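Local atomic coordinates of sphingomyelinase C (Streptomyces griseocarneus, PDB entry 7CNE), a protein that belongs to the endonuclease/exonuclease/phosphatase family and has a DNase I-like fold built around two mixed beta-sheets. Residues Val116-Ala121 / Arg169-Ile174. Residues are numbered along the deposited sequence; the frame is centred on the assembly and turned at random.
Sequences VIFNDA and RQFRQI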
ATOM      1  N   VAL A 116      -5.553   2.330 -12.357  1.00 17.95           N
ATOM      2  CA  VAL A 116      -4.632   2.501 -13.472  1.00 16.84           C
ATOM      3  C   VAL A 116      -3.523   1.479 -13.277  1.00 17.65           C
ATOM      4  O   VAL A 116      -2.909   1.428 -12.208  1.00 16.56           O
ATOM      5  CB  VAL A 116      -4.064   3.936 -13.539  1.00 19.85           C
ATOM      6  CG1 VAL A 116      -3.090   4.090 -14.704  1.00 19.22           C
ATOM      7  CG2 VAL A 116      -5.200   4.989 -13.613  1.00 17.92           C
ATOM      8  N   ILE A 117      -3.291   0.652 -14.287  1.00 16.10           N
ATOM      9  CA  ILE A 117      -2.203  -0.327 -14.265  1.00 16.05           C
ATOM     10  C   ILE A 117      -0.932   0.361 -14.761  1.00 16.84           C
ATOM     11  O   ILE A 117      -0.967   1.145 -15.716  1.00 17.50           O
ATOM     12  CB  ILE A 117      -2.566  -1.563 -15.117  1.00 17.99           C
ATOM     13  CG1 ILE A 117      -3.903  -2.171 -14.666  1.00 21.70           C
ATOM     14  CG2 ILE A 117      -1.418  -2.606 -15.179  1.00 17.86           C
ATOM     15  CD1 ILE A 117      -4.107  -2.282 -13.175  1.00 21.86           C
ATOM     16  N   PHE A 118       0.187   0.099 -14.092  1.00 15.45           N
ATOM     17  CA  PHE A 118       1.440   0.779 -14.417  1.00 17.75           C
ATOM     18  C   PHE A 118       1.880   0.487 -15.849  1.00 20.81           C
ATOM     19  O   PHE A 118       1.769  -0.641 -16.336  1.00 17.08           O
ATOM     20  CB  PHE A 118       2.544   0.346 -13.448  1.00 17.10           C
ATOM     21  CG  PHE A 118       2.424   0.955 -12.092  1.00 19.79           C
ATOM     22  CD1 PHE A 118       2.252   2.330 -11.951  1.00 19.37           C
ATOM     23  CD2 PHE A 118       2.488   0.167 -10.951  1.00 15.16           C
ATOM     24  CE1 PHE A 118       2.144   2.902 -10.696  1.00 19.20           C
ATOM     25  CE2 PHE A 118       2.377   0.738  -9.690  1.00 18.23           C
ATOM     26  CZ  PHE A 118       2.197   2.108  -9.565  1.00 18.71           C
ATOM     27  N   ASN A 119       2.383   1.517 -16.523  1.00 21.66           N
ATOM     28  CA  ASN A 119       2.927   1.346 -17.865  1.00 22.98           C
ATOM     29  C   ASN A 119       4.345   0.802 -17.849  1.00 24.34           C
ATOM     30  O   ASN A 119       4.801   0.268 -18.870  1.00 21.93           O
ATOM     31  CB  ASN A 119       2.905   2.681 -18.620  1.00 23.24           C
ATOM     32  CG  ASN A 119       1.507   3.182 -18.861  1.00 23.78           C
ATOM     33  OD1 ASN A 119       0.575   2.391 -18.998  1.00 25.09           O
ATOM     34  ND2 ASN A 119       1.345   4.506 -18.918  1.00 22.61           N
ATOM     35  N   ASP A 120       5.042   0.917 -16.717  1.00 21.09           N
ATOM     36  CA  ASP A 120       6.445   0.535 -16.594  1.00 21.93           C
ATOM     37  C   ASP A 120       6.621  -0.393 -15.403  1.00 19.97           C
ATOM     38  O   ASP A 120       6.169  -0.074 -14.296  1.00 21.59           O
ATOM     39  CB  ASP A 120       7.338   1.774 -16.417  1.00 19.03           C
ATOM     40  CG  ASP A 120       7.216   2.754 -17.571  1.00 21.30           C
ATOM     41  OD1 ASP A 120       6.325   3.620 -17.518  1.00 21.09           O
ATOM     42  OD2 ASP A 120       8.025   2.664 -18.525  1.00 23.71           O
ATOM     43  N   ALA A 121       7.295  -1.523 -15.622  1.00 20.45           N
ATOM     44  CA  ALA A 121       7.577  -2.484 -14.561  1.00 20.24           C
ATOM     45  C   ALA A 121       8.556  -3.518 -15.100  1.00 20.78           C
ATOM     46  O   ALA A 121       8.687  -3.685 -16.314  1.00 23.15           O
ATOM     47  CB  ALA A 121       6.301  -3.167 -14.056  1.00 18.99           C
ATOM     48  N   ARG A 169       9.521   5.889 -13.137  1.00 17.80           N
ATOM     49  CA  ARG A 169       8.465   6.058 -14.132  1.00 19.22           C
ATOM     50  C   ARG A 169       7.080   5.853 -13.517  1.00 17.57           C
ATOM     51  O   ARG A 169       6.117   6.530 -13.902  1.00 16.45           O
ATOM     52  CB  ARG A 169       8.687   5.097 -15.304  1.00 19.58           C
ATOM     53  CG  ARG A 169       9.879   5.492 -16.205  1.00 20.15           C
ATOM     54  CD  ARG A 169      10.591   4.277 -16.820  1.00 19.00           C
ATOM     55  NE  ARG A 169      11.661   4.693 -17.738  1.00 23.13           N
ATOM     56  CZ  ARG A 169      12.868   5.104 -17.346  1.00 26.25           C
ATOM     57  NH1 ARG A 169      13.179   5.148 -16.051  1.00 21.34           N
ATOM     58  NH2 ARG A 169      13.779   5.463 -18.248  1.00 26.82           N
ATOM     59  N   GLN A 170       6.954   4.922 -12.565  1.00 16.50           N
ATOM     60  CA  GLN A 170       5.653   4.718 -11.921  1.00 19.94           C
ATOM     61  C   GLN A 170       5.220   5.955 -11.143  1.00 20.96           C
ATOM     62  O   GLN A 170       4.057   6.374 -11.222  1.00 18.64           O
ATOM     63  CB  GLN A 170       5.700   3.493 -11.003  1.00 16.80           C
ATOM     64  CG  GLN A 170       5.845   2.158 -11.778  1.00 16.84           C
ATOM     65  CD  GLN A 170       5.932   0.943 -10.864  1.00 18.62           C
ATOM     66  OE1 GLN A 170       6.053   1.078  -9.639  1.00 18.47           O
ATOM     67  NE2 GLN A 170       5.863  -0.254 -11.453  1.00 17.57           N
ATOM     68  N   PHE A 171       6.142   6.557 -10.387  1.00 16.59           N
ATOM     69  CA  PHE A 171       5.801   7.776  -9.657  1.00 18.07           C
ATOM     70  C   PHE A 171       5.445   8.906 -10.619  1.00 17.56           C
ATOM     71  O   PHE A 171       4.513   9.682 -10.362  1.00 15.49           O
ATOM     72  CB  PHE A 171       6.961   8.204  -8.747  1.00 17.90           C
ATOM     73  CG  PHE A 171       7.360   7.173  -7.718  1.00 19.51           C
ATOM     74  CD1 PHE A 171       6.397   6.460  -7.010  1.00 17.62           C
ATOM     75  CD2 PHE A 171       8.713   6.934  -7.446  1.00 17.84           C
ATOM     76  CE1 PHE A 171       6.772   5.504  -6.037  1.00 19.36           C
ATOM     77  CE2 PHE A 171       9.100   5.987  -6.484  1.00 18.34           C
ATOM     78  CZ  PHE A 171       8.118   5.265  -5.781  1.00 19.82           C
ATOM     79  N   ARG A 172       6.170   9.018 -11.741  1.00 17.06           N
ATOM     80  CA  ARG A 172       5.833  10.073 -12.704  1.00 19.73           C
ATOM     81  C   ARG A 172       4.520   9.783 -13.426  1.00 17.51           C
ATOM     82  O   ARG A 172       3.794  10.718 -13.791  1.00 19.52           O
ATOM     83  CB  ARG A 172       6.976  10.275 -13.703  1.00 17.27           C
ATOM     84  CG  ARG A 172       8.201  10.925 -13.061  1.00 21.30           C
ATOM     85  CD  ARG A 172       9.239  11.397 -14.082  1.00 18.89           C
ATOM     86  NE  ARG A 172      10.542  11.562 -13.451  1.00 20.90           N
ATOM     87  CZ  ARG A 172      11.686  11.749 -14.101  1.00 22.58           C
ATOM     88  NH1 ARG A 172      11.712  11.792 -15.435  1.00 18.34           N
ATOM     89  NH2 ARG A 172      12.810  11.882 -13.404  1.00 20.17           N
ATOM     90  N   GLN A 173       4.183   8.509 -13.629  1.00 16.19           N
ATOM     91  CA  GLN A 173       2.882   8.190 -14.210  1.00 16.99           C
ATOM     92  C   GLN A 173       1.750   8.628 -13.288  1.00 18.33           C
ATOM     93  O   GLN A 173       0.721   9.140 -13.749  1.00 17.63           O
ATOM     94  CB  GLN A 173       2.779   6.689 -14.507  1.00 18.03           C
ATOM     95  CG  GLN A 173       1.463   6.326 -15.232  1.00 18.75           C
ATOM     96  CD  GLN A 173       1.234   4.821 -15.402  1.00 18.76           C
ATOM     97  OE1 GLN A 173       2.135   4.009 -15.196  1.00 17.60           O
ATOM     98  NE2 GLN A 173       0.020   4.455 -15.794  1.00 19.27           N
ATOM     99  N   ILE A 174       1.922   8.420 -11.979  1.00 17.54           N
ATOM    100  CA  ILE A 174       0.942   8.877 -10.998  1.00 16.17           C
ATOM    101  C   ILE A 174       0.847  10.397 -11.030  1.00 15.47           C
ATOM    102  O   ILE A 174      -0.248  10.972 -11.066  1.00 16.42           O
ATOM    103  CB  ILE A 174       1.319   8.361  -9.596  1.00 16.55           C
ATOM    104  CG1 ILE A 174       1.083   6.853  -9.498  1.00 15.64           C
ATOM    105  CG2 ILE A 174       0.553   9.129  -8.482  1.00 13.91           C
ATOM    106  CD1 ILE A 174       1.785   6.214  -8.330  1.00 17.74           C
TER
HETATM  107  O   HOH W   1       4.824   3.409 -15.096  1.00 21.53           O
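V116 meets Q173 where the strand 110-117 runs out over the helix 162-180, which packs on one sheet of the DNase I-like fold, and the loop that follows illustrates how side-chain amides can hold an irregular backbone to a helix. CG1 of V116 lies 3.3 Å from NE2 of Q173, and the same nitrogen gives a weak hydrogen bond to the carbonyl oxygen of I117. F118 then lays its ring against the side chain of Q170: Q170 CG sits over the face in a CH-pi contact, and the amide stacks nearly parallel to the ring, the planes 11° apart and Q170 CD offset toward the rim. At the ring's edge are OE1 of Q173 and, 4.1 Å from F118 CE1, the CD1 methyl of I174. The backbone N-H of N119 donates to OE1 of Q173 (N to OE1 2.8 Å), nearly straight at hydrogen but tilted from the carbonyl plane, while the amides of N119 and Q173 stack, planes 9° apart, with no hydrogen bond between ND2 and NE2. Q173 reaches both backbone partners because its chain runs out extended, CG lying opposite the backbone N (chi1 -175°). D120 lays its carboxylate across the aliphatic part of R169, whose NH1 is hydrogen-bonded to the carbonyl oxygen of A165; a water donates to both D120 OD1 and Q173 OE1. Beside A121, the Q170 amide is fixed at both ends: OE1 accepts from the backbone N-H of Q152, and NE2 donates to the D120 carbonyl oxygen at 2.9 Å, in the carbonyl plane.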